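Local coordinates for protein isocitrate dehydrogenase [NAD] subunit 2, mitochondrial (Saccharomyces cerevisiae, PDB 3BLX) that catalyses, as a subunit of the mitochondrial octamer, the NAD-dependent oxidative decarboxylation of isocitrate to 2-oxoglutarate in the citric acid cycle, and also binds mitochondrial mRNA leaders, at residues V24-G29 with V82-P87; E35-V40 with T296-S301; E54-S59 with Q75-N80; V186-T191 with L199-A204. One frame throughout, in Å; residues are numbered along the deposited sequence.

Contacts 1, 2 and 3 form one cluster, with contact 1 in the middle: its centre lies about 8 Å from that of contact 3 and about 10 Å from that of contact 2. S25 hydrogen-bonds to N80 and S76 on one side, while L84 packs on L298 on the other. Contact 4 stands apart, about 34 to 36 Å from the other three between centres, yet strands 82-85 and 183-188 belong to the same mixed sheet, the first at one edge and the second beside the other. Along the chain, 54-59 and 75-80 fall between the halves of contact 1, and contact 4 falls between the halves of contact 2. The cluster therefore joins early residues to helix 296-309, bringing distant sequence into one domain.

Contact 1: residues V24-G29 with V82-P87; sequences VSFIEG and VALKGP
A first torsion that sets L84 CG opposite the backbone nitrogen (chi1 169°) lays this leucine beside F26, the two side chains pointing the same way, with CD2 3.7 Å from the ring carbon CZ of F26. The L84 carbonyl oxygen sits over one face of the same ring, near its rim. I27 stands its CG2 opposite its own backbone nitrogen, which brings that methyl 3.8 Å from K85 CB, where the two side chains cross at a slant. V24 CG1 and V82 CG1 add a looser apolar touch at 4.1 Å.

The backbones run nearly parallel, their directions 15° apart. S25 N donates to V82 O at 3.3 Å, L84 N gives a weak bond to S25 O, and G86 N reaches I27 O at 3.2 Å, the straightest of the three at 158°. Glycine suits position 86, where a CB would probably come close to E28 O and P87 CD. The polar ends look elsewhere: K85 pairs with E278, E28 with K41, and S25 OG with N80. Three main-chain bonds, one of them weak, thus join the chains while apolar branches pack beside them, and the charges find their partners beyond the contact.

Contact 2: residues E35-V40 with T296-S301; sequences EISKSV and TALLLS
I36 and L298 cross at a slant between the two helices, the CG2 methyl of the isoleucine lying 3.3 Å from L298 CD2 and 3.5 Å from L298 CB. One turn further on, V40 meets the same leucine at about a right angle, its CG2 standing 4.0 Å from L298 CG. L298 is therefore held between two branched residues of helix 33-45. Its CG lies opposite the backbone nitrogen (chi1 -170°), a choice that carries the isobutyl group toward helix 33-45.

V40 has a second neighbour in L299. These two slide past each other in opposite directions, and the valine's CG2 again does the touching, 3.3 Å from L299 CD1. That single methyl is shared by both leucines. Beta-branched residues suit the 33-45 side because their methyls start close to the backbone, whereas the longer leucines of 296-301 supply the reach. At L298 an alanine would probably open a gap between I36 and V40, taking CD2 from I36 CG2 and leaving V40 CG2 with L299 alone of the two leucines. S37 lies at the margin, its hydroxyl 4.2 Å from L298 CD2 but hydrogen-bonded to G33 O within its own helix.

No hydrogen bond joins the segments, whose axes approach to 9.4 Å at a crossing angle of -45°. Both V40 and L298 also rest on L84 of strand 82-85. Such a helix pair, laid against an edge strand and drawn from the early and late parts of the chain, belongs to the layered alpha/beta architecture of the isocitrate and isopropylmalate dehydrogenases.

Contact 3: residues E54-S59 with Q75-N80; sequences ESCDVS and QSITKN
N80 ND2 donates to E54 OE1 over 3.2 Å in an almost straight bond, 169° at the hydrogen. The carboxylate oxygen lies in the plane of the N80 amide, but the amide nitrogen comes to it from above the carboxylate plane, the two flat groups being turned 69° apart. The other oxygen, OE2, forms a salt bridge with K79 NZ at 3.5 Å, the lysine chain bending at chi2 and chi3 and crossing E54 at about a right angle. S76 OG makes a further, weak approach to OE2 at 3.4 Å.

E54 can span this distance because its CG lies opposite the backbone nitrogen (chi1 -169°) and the chain beyond is extended. In place of E54, an alanine would probably leave K79 without its acidic mate and N80 without this acceptor.

The contact ties the loop after strand 51-52 to the last turns of helix 71-80, which leads into edge strand 82-85. S25 of contact 1 links both N80 and S76 inward. Beside the polar group, C56 SG comes against the S76 side chain, 3.2 Å from OG, and meets I77 CG1 at 4.2 Å; the small, polarizable thiol of C56 can sit against both.

Contact 4: residues V186-T191 with L199-A204; sequences VVHKST and LFVNVA
V186 sends its CB from strand 183-188 toward helix 195-208, and the two methyls beyond it divide the partners. CG1, set opposite the backbone nitrogen (chi1 167°), arrives at the edge of the F200 ring, near the ring plane, 3.7 Å from CD2 and 3.8 Å from CE2. F200 also packs against S165 and I169 of helix 162-178. The same V186 methyl lies 4.2 Å from V201 CG2. The other branch, CG2, turns to the next helical turn and meets A204 CB at 3.5 Å. Valine fills the groove between these residues with a short forked side chain, and the small alanine at 204 is consistent with close approach of helix and strand here.

Two residues along, H188 faces the helix too. V201 CG2 stands over one face of its imidazole in a CH-pi contact, 4.0 Å from the ring centroid and 15° off the normal. The H188 ND1 donates to K189 O at 3.1 Å, reaching that oxygen from above the carbonyl plane, so one ring atom is tied to the turn that follows the strand.

K189, inferred from relatives to be critical for catalysis, follows directly at the strand's end. Strand 183-188 and helix 195-208, running nearly antiparallel at 167°, open a beta-alpha-beta crossover that returns to the sheet as parallel strand 215-220.

Contact 1: residues V24-G29 with V82-P87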
# COMPACT_ATOMS: atom_id res chain seq x y z
N VAL B 24 0.20 -31.52 -53.75
CA VAL B 24 -0.38 -30.54 -52.83
C VAL B 24 -0.24 -30.95 -51.34
O VAL B 24 -0.82 -31.94 -50.91
CB VAL B 24 -1.87 -30.33 -53.15
CG1 VAL B 24 -2.52 -29.47 -52.09
CG2 VAL B 24 -2.04 -29.70 -54.52
N SER B 25 0.51 -30.17 -50.56
CA SER B 25 0.68 -30.44 -49.14
C SER B 25 -0.68 -30.38 -48.45
O SER B 25 -1.57 -29.70 -48.93
CB SER B 25 1.63 -29.43 -48.50
OG SER B 25 2.90 -29.44 -49.12
N PHE B 26 -0.85 -31.09 -47.35
CA PHE B 26 -2.13 -31.01 -46.67
C PHE B 26 -2.17 -30.30 -45.30
O PHE B 26 -2.58 -29.15 -45.21
CB PHE B 26 -2.81 -32.36 -46.59
CG PHE B 26 -4.29 -32.27 -46.68
CD1 PHE B 26 -4.93 -32.49 -47.88
CD2 PHE B 26 -5.05 -31.92 -45.58
CE1 PHE B 26 -6.30 -32.39 -47.98
CE2 PHE B 26 -6.43 -31.80 -45.68
CZ PHE B 26 -7.05 -32.05 -46.88
N ILE B 27 -1.74 -30.97 -44.23
CA ILE B 27 -1.93 -30.43 -42.88
C ILE B 27 -3.38 -30.60 -42.52
O ILE B 27 -4.15 -29.68 -42.62
CB ILE B 27 -1.60 -28.92 -42.75
CG1 ILE B 27 -0.28 -28.57 -43.43
CG2 ILE B 27 -1.60 -28.50 -41.26
CD1 ILE B 27 0.01 -27.11 -43.45
N GLU B 28 -3.74 -31.80 -42.09
CA GLU B 28 -5.11 -32.09 -41.75
C GLU B 28 -5.52 -31.42 -40.45
O GLU B 28 -6.71 -31.28 -40.17
CB GLU B 28 -5.33 -33.60 -41.67
CG GLU B 28 -4.80 -34.33 -42.91
CD GLU B 28 -5.35 -35.73 -43.06
OE1 GLU B 28 -6.05 -36.21 -42.14
OE2 GLU B 28 -5.07 -36.35 -44.12
N GLY B 29 -4.54 -31.01 -39.66
CA GLY B 29 -4.84 -30.40 -38.38
C GLY B 29 -5.50 -31.37 -37.41
O GLY B 29 -5.37 -32.59 -37.55
N VAL B 82 1.84 -25.04 -52.81
CA VAL B 82 0.46 -24.95 -52.37
C VAL B 82 0.20 -25.87 -51.20
O VAL B 82 0.79 -26.95 -51.12
CB VAL B 82 -0.51 -25.30 -53.50
CG1 VAL B 82 -1.89 -25.51 -52.96
CG2 VAL B 82 -0.53 -24.18 -54.49
N ALA B 83 -0.66 -25.43 -50.28
CA ALA B 83 -1.08 -26.24 -49.13
C ALA B 83 -2.54 -25.97 -48.84
O ALA B 83 -3.07 -24.92 -49.22
CB ALA B 83 -0.25 -25.92 -47.91
N LEU B 84 -3.20 -26.91 -48.17
CA LEU B 84 -4.59 -26.77 -47.79
C LEU B 84 -4.81 -27.25 -46.36
O LEU B 84 -5.05 -28.43 -46.16
CB LEU B 84 -5.48 -27.59 -48.72
CG LEU B 84 -6.93 -27.74 -48.26
CD1 LEU B 84 -7.70 -26.49 -48.61
CD2 LEU B 84 -7.58 -28.94 -48.89
N LYS B 85 -4.75 -26.36 -45.38
CA LYS B 85 -4.83 -26.78 -43.99
C LYS B 85 -6.22 -26.66 -43.37
O LYS B 85 -6.99 -25.78 -43.72
CB LYS B 85 -3.78 -26.04 -43.13
CG LYS B 85 -4.05 -24.58 -42.89
CD LYS B 85 -2.96 -23.92 -42.04
CE LYS B 85 -3.17 -24.17 -40.56
NZ LYS B 85 -4.41 -23.53 -40.03
N GLY B 86 -6.54 -27.56 -42.45
CA GLY B 86 -7.73 -27.45 -41.64
C GLY B 86 -7.37 -26.80 -40.32
O GLY B 86 -6.27 -26.28 -40.18
N PRO B 87 -8.28 -26.85 -39.34
CA PRO B 87 -8.17 -26.19 -38.04
C PRO B 87 -7.03 -26.74 -37.18
O PRO B 87 -6.61 -27.89 -37.39
CB PRO B 87 -9.50 -26.54 -37.35
CG PRO B 87 -10.38 -27.01 -38.42
CD PRO B 87 -9.50 -27.66 -39.43

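Contact 2: residues E35-V40 with T296-S301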
# COMPACT_ATOMS: atom_id res chain seq x y z
N GLU B 35 -11.63 -35.64 -39.96
CA GLU B 35 -12.84 -36.03 -40.69
C GLU B 35 -13.25 -35.04 -41.78
O GLU B 35 -13.92 -35.40 -42.74
CB GLU B 35 -14.02 -36.30 -39.74
CG GLU B 35 -14.01 -35.47 -38.47
CD GLU B 35 -14.98 -35.98 -37.40
OE1 GLU B 35 -15.92 -36.72 -37.76
OE2 GLU B 35 -14.81 -35.64 -36.21
N ILE B 36 -12.83 -33.80 -41.65
CA ILE B 36 -13.13 -32.82 -42.67
C ILE B 36 -12.14 -32.94 -43.83
O ILE B 36 -12.48 -32.70 -44.97
CB ILE B 36 -13.12 -31.41 -42.08
CG1 ILE B 36 -14.42 -31.17 -41.34
CG2 ILE B 36 -12.96 -30.37 -43.15
CD1 ILE B 36 -14.51 -29.77 -40.81
N SER B 37 -10.92 -33.32 -43.52
CA SER B 37 -9.93 -33.54 -44.57
C SER B 37 -10.30 -34.78 -45.36
O SER B 37 -10.10 -34.85 -46.57
CB SER B 37 -8.53 -33.70 -43.98
OG SER B 37 -8.16 -32.56 -43.22
N LYS B 38 -10.84 -35.77 -44.65
CA LYS B 38 -11.21 -37.04 -45.27
C LYS B 38 -12.23 -36.75 -46.33
O LYS B 38 -12.13 -37.25 -47.44
CB LYS B 38 -11.78 -38.00 -44.23
CG LYS B 38 -11.91 -39.46 -44.68
CD LYS B 38 -11.97 -40.36 -43.46
CE LYS B 38 -12.06 -41.81 -43.85
NZ LYS B 38 -13.45 -42.33 -43.84
N SER B 39 -13.20 -35.91 -45.98
CA SER B 39 -14.27 -35.53 -46.90
C SER B 39 -13.77 -34.78 -48.13
O SER B 39 -14.38 -34.85 -49.19
CB SER B 39 -15.28 -34.64 -46.19
OG SER B 39 -16.01 -33.93 -47.16
N VAL B 40 -12.66 -34.06 -48.00
CA VAL B 40 -12.15 -33.31 -49.14
C VAL B 40 -11.48 -34.25 -50.12
O VAL B 40 -11.56 -34.04 -51.32
CB VAL B 40 -11.17 -32.22 -48.72
CG1 VAL B 40 -10.54 -31.58 -49.97
CG2 VAL B 40 -11.88 -31.18 -47.87
N THR B 296 -17.89 -27.78 -45.40
CA THR B 296 -18.15 -26.75 -46.40
C THR B 296 -17.05 -25.70 -46.49
O THR B 296 -16.61 -25.32 -47.59
CB THR B 296 -19.43 -25.98 -46.10
OG1 THR B 296 -20.50 -26.90 -45.88
CG2 THR B 296 -19.75 -25.06 -47.25
N ALA B 297 -16.64 -25.21 -45.32
CA ALA B 297 -15.63 -24.17 -45.21
C ALA B 297 -14.33 -24.65 -45.82
O ALA B 297 -13.75 -23.99 -46.66
CB ALA B 297 -15.44 -23.79 -43.78
N LEU B 298 -13.87 -25.83 -45.40
CA LEU B 298 -12.66 -26.38 -45.99
C LEU B 298 -12.85 -26.69 -47.49
O LEU B 298 -11.95 -26.45 -48.30
CB LEU B 298 -12.15 -27.60 -45.19
CG LEU B 298 -10.76 -28.11 -45.57
CD1 LEU B 298 -9.74 -26.98 -45.61
CD2 LEU B 298 -10.29 -29.19 -44.63
N LEU B 299 -14.02 -27.19 -47.87
CA LEU B 299 -14.32 -27.46 -49.28
C LEU B 299 -14.21 -26.23 -50.17
O LEU B 299 -13.66 -26.27 -51.28
CB LEU B 299 -15.72 -28.05 -49.42
CG LEU B 299 -15.89 -29.53 -49.75
CD1 LEU B 299 -14.61 -30.31 -49.53
CD2 LEU B 299 -17.07 -30.11 -48.95
N LEU B 300 -14.74 -25.12 -49.67
CA LEU B 300 -14.75 -23.89 -50.43
C LEU B 300 -13.35 -23.31 -50.54
O LEU B 300 -13.07 -22.57 -51.48
CB LEU B 300 -15.71 -22.87 -49.82
CG LEU B 300 -17.17 -23.24 -50.05
CD1 LEU B 300 -18.10 -22.49 -49.12
CD2 LEU B 300 -17.52 -22.97 -51.49
N SER B 301 -12.48 -23.65 -49.60
CA SER B 301 -11.09 -23.23 -49.67
C SER B 301 -10.39 -24.06 -50.73
O SER B 301 -9.41 -23.62 -51.32
CB SER B 301 -10.36 -23.39 -48.33
OG SER B 301 -11.05 -22.77 -47.27

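Contact 3: residues E54-S59 with Q75-N80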
# COMPACT_ATOMS: atom_id res chain seq x y z
N GLU B 54 -0.15 -35.08 -49.43
CA GLU B 54 1.16 -35.20 -48.80
C GLU B 54 1.11 -34.65 -47.38
O GLU B 54 1.88 -33.76 -47.04
CB GLU B 54 2.22 -34.46 -49.62
CG GLU B 54 3.66 -34.73 -49.19
CD GLU B 54 4.70 -34.17 -50.17
OE1 GLU B 54 4.33 -33.85 -51.32
OE2 GLU B 54 5.89 -34.05 -49.78
N SER B 55 0.21 -35.18 -46.57
CA SER B 55 -0.06 -34.62 -45.25
C SER B 55 1.19 -34.21 -44.47
O SER B 55 2.10 -35.02 -44.29
CB SER B 55 -0.92 -35.58 -44.42
OG SER B 55 -0.54 -36.92 -44.64
N CYS B 56 1.22 -32.95 -44.03
CA CYS B 56 2.34 -32.39 -43.27
C CYS B 56 1.98 -32.22 -41.81
O CYS B 56 0.82 -32.05 -41.47
CB CYS B 56 2.72 -31.01 -43.81
SG CYS B 56 3.14 -30.94 -45.55
N ASP B 57 2.99 -32.24 -40.95
CA ASP B 57 2.78 -31.85 -39.56
C ASP B 57 3.46 -30.51 -39.36
O ASP B 57 4.60 -30.32 -39.77
CB ASP B 57 3.36 -32.90 -38.61
CG ASP B 57 3.03 -32.60 -37.15
OD1 ASP B 57 1.85 -32.38 -36.84
OD2 ASP B 57 3.96 -32.59 -36.31
N VAL B 58 2.75 -29.58 -38.73
CA VAL B 58 3.28 -28.24 -38.47
C VAL B 58 3.35 -27.94 -36.97
O VAL B 58 3.46 -26.78 -36.57
CB VAL B 58 2.43 -27.14 -39.15
CG1 VAL B 58 2.56 -27.21 -40.67
CG2 VAL B 58 0.99 -27.25 -38.73
N SER B 59 3.27 -28.98 -36.14
CA SER B 59 3.42 -28.82 -34.70
C SER B 59 4.59 -27.92 -34.38
O SER B 59 5.71 -28.15 -34.84
CB SER B 59 3.61 -30.18 -34.02
OG SER B 59 2.38 -30.87 -33.90
N GLN B 75 10.00 -28.02 -46.11
CA GLN B 75 10.49 -28.51 -47.40
C GLN B 75 9.35 -28.96 -48.30
O GLN B 75 9.33 -28.67 -49.50
CB GLN B 75 11.48 -29.66 -47.19
CG GLN B 75 12.67 -29.27 -46.33
CD GLN B 75 13.36 -28.03 -46.84
OE1 GLN B 75 13.40 -27.76 -48.06
NE2 GLN B 75 13.92 -27.25 -45.92
N SER B 76 8.41 -29.69 -47.71
CA SER B 76 7.24 -30.16 -48.43
C SER B 76 6.44 -29.03 -49.09
O SER B 76 6.05 -29.12 -50.25
CB SER B 76 6.35 -30.95 -47.48
OG SER B 76 5.11 -31.25 -48.10
N ILE B 77 6.18 -27.97 -48.34
CA ILE B 77 5.34 -26.87 -48.81
C ILE B 77 6.12 -25.95 -49.72
O ILE B 77 5.58 -25.45 -50.69
CB ILE B 77 4.74 -26.08 -47.63
CG1 ILE B 77 3.91 -27.00 -46.75
CG2 ILE B 77 3.87 -24.98 -48.12
CD1 ILE B 77 3.36 -26.33 -45.56
N THR B 78 7.40 -25.72 -49.43
CA THR B 78 8.25 -24.88 -50.28
C THR B 78 8.36 -25.49 -51.67
O THR B 78 8.49 -24.78 -52.68
CB THR B 78 9.68 -24.73 -49.71
OG1 THR B 78 9.62 -24.15 -48.40
CG2 THR B 78 10.53 -23.84 -50.62
N LYS B 79 8.31 -26.81 -51.72
CA LYS B 79 8.43 -27.54 -52.97
C LYS B 79 7.13 -27.56 -53.74
O LYS B 79 7.13 -27.35 -54.95
CB LYS B 79 8.87 -28.98 -52.70
CG LYS B 79 8.92 -29.86 -53.95
CD LYS B 79 8.53 -31.31 -53.64
CE LYS B 79 9.24 -31.83 -52.38
NZ LYS B 79 8.56 -33.02 -51.80
N ASN B 80 6.02 -27.84 -53.06
CA ASN B 80 4.72 -27.96 -53.71
C ASN B 80 4.10 -26.62 -54.10
O ASN B 80 3.31 -26.55 -55.05
CB ASN B 80 3.75 -28.73 -52.83
CG ASN B 80 4.20 -30.15 -52.59
OD1 ASN B 80 5.06 -30.67 -53.29
ND2 ASN B 80 3.62 -30.79 -51.58

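Contact 4: residues V186-T191 with L199-A204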
# COMPACT_ATOMS: atom_id res chain seq x y z
N VAL B 186 -10.42 1.04 -51.39
CA VAL B 186 -9.51 1.11 -50.26
C VAL B 186 -10.28 1.66 -49.07
O VAL B 186 -10.87 2.73 -49.15
CB VAL B 186 -8.31 2.02 -50.53
CG1 VAL B 186 -7.61 2.28 -49.24
CG2 VAL B 186 -7.35 1.38 -51.49
N VAL B 187 -10.29 0.89 -47.98
CA VAL B 187 -10.90 1.29 -46.71
C VAL B 187 -9.83 1.79 -45.72
O VAL B 187 -8.79 1.15 -45.55
CB VAL B 187 -11.70 0.13 -46.07
CG1 VAL B 187 -12.15 0.47 -44.68
CG2 VAL B 187 -12.89 -0.18 -46.90
N HIS B 188 -10.09 2.93 -45.10
CA HIS B 188 -9.10 3.56 -44.25
C HIS B 188 -9.81 4.40 -43.21
O HIS B 188 -11.03 4.54 -43.27
CB HIS B 188 -8.20 4.45 -45.09
CG HIS B 188 -8.93 5.57 -45.75
ND1 HIS B 188 -8.87 6.87 -45.30
CD2 HIS B 188 -9.79 5.58 -46.80
CE1 HIS B 188 -9.63 7.63 -46.05
NE2 HIS B 188 -10.21 6.87 -46.97
N LYS B 189 -9.06 4.94 -42.25
CA LYS B 189 -9.60 5.83 -41.21
C LYS B 189 -9.14 7.28 -41.50
O LYS B 189 -8.23 7.48 -42.31
CB LYS B 189 -9.17 5.36 -39.81
CG LYS B 189 -10.28 5.36 -38.76
CD LYS B 189 -11.15 6.61 -38.86
CE LYS B 189 -11.70 7.05 -37.50
NZ LYS B 189 -12.64 6.08 -36.88
N SER B 190 -9.77 8.27 -40.86
CA SER B 190 -9.62 9.69 -41.22
C SER B 190 -8.25 10.04 -41.78
O SER B 190 -7.29 10.19 -41.04
CB SER B 190 -9.94 10.59 -40.03
OG SER B 190 -9.83 11.95 -40.41
N THR B 191 -8.17 10.20 -43.10
CA THR B 191 -6.91 10.36 -43.83
C THR B 191 -6.00 11.53 -43.40
O THR B 191 -4.77 11.45 -43.56
CB THR B 191 -7.18 10.44 -45.37
OG1 THR B 191 -5.99 10.82 -46.07
CG2 THR B 191 -8.31 11.44 -45.67
N LEU B 199 -0.69 7.17 -46.20
CA LEU B 199 0.35 6.52 -47.00
C LEU B 199 -0.24 5.36 -47.77
O LEU B 199 0.13 5.09 -48.91
CB LEU B 199 1.52 6.06 -46.11
CG LEU B 199 2.53 5.07 -46.68
CD1 LEU B 199 3.81 5.16 -45.91
CD2 LEU B 199 2.02 3.63 -46.64
N PHE B 200 -1.18 4.68 -47.14
CA PHE B 200 -1.84 3.54 -47.74
C PHE B 200 -2.68 3.98 -48.92
O PHE B 200 -2.65 3.34 -49.95
CB PHE B 200 -2.70 2.84 -46.71
CG PHE B 200 -3.17 1.49 -47.13
CD1 PHE B 200 -2.31 0.40 -47.08
CD2 PHE B 200 -4.48 1.29 -47.54
CE1 PHE B 200 -2.74 -0.88 -47.45
CE2 PHE B 200 -4.91 0.02 -47.91
CZ PHE B 200 -4.04 -1.07 -47.86
N VAL B 201 -3.42 5.08 -48.77
CA VAL B 201 -4.24 5.64 -49.85
C VAL B 201 -3.38 6.16 -51.01
O VAL B 201 -3.71 5.95 -52.15
CB VAL B 201 -5.17 6.76 -49.35
CG1 VAL B 201 -5.77 7.52 -50.54
CG2 VAL B 201 -6.28 6.19 -48.48
N ASN B 202 -2.27 6.84 -50.70
CA ASN B 202 -1.38 7.35 -51.74
C ASN B 202 -0.80 6.23 -52.58
O ASN B 202 -0.67 6.36 -53.77
CB ASN B 202 -0.24 8.19 -51.17
CG ASN B 202 -0.69 9.57 -50.73
OD1 ASN B 202 -1.83 9.97 -50.97
ND2 ASN B 202 0.20 10.30 -50.06
N VAL B 203 -0.43 5.14 -51.93
CA VAL B 203 0.12 3.99 -52.62
C VAL B 203 -0.93 3.38 -53.56
O VAL B 203 -0.61 2.89 -54.63
CB VAL B 203 0.59 2.95 -51.59
CG1 VAL B 203 0.61 1.56 -52.18
CG2 VAL B 203 1.93 3.32 -51.08
N ALA B 204 -2.20 3.44 -53.14
CA ALA B 204 -3.30 2.95 -53.94
C ALA B 204 -3.54 3.81 -55.18
O ALA B 204 -3.89 3.30 -56.23
CB ALA B 204 -4.56 2.87 -53.10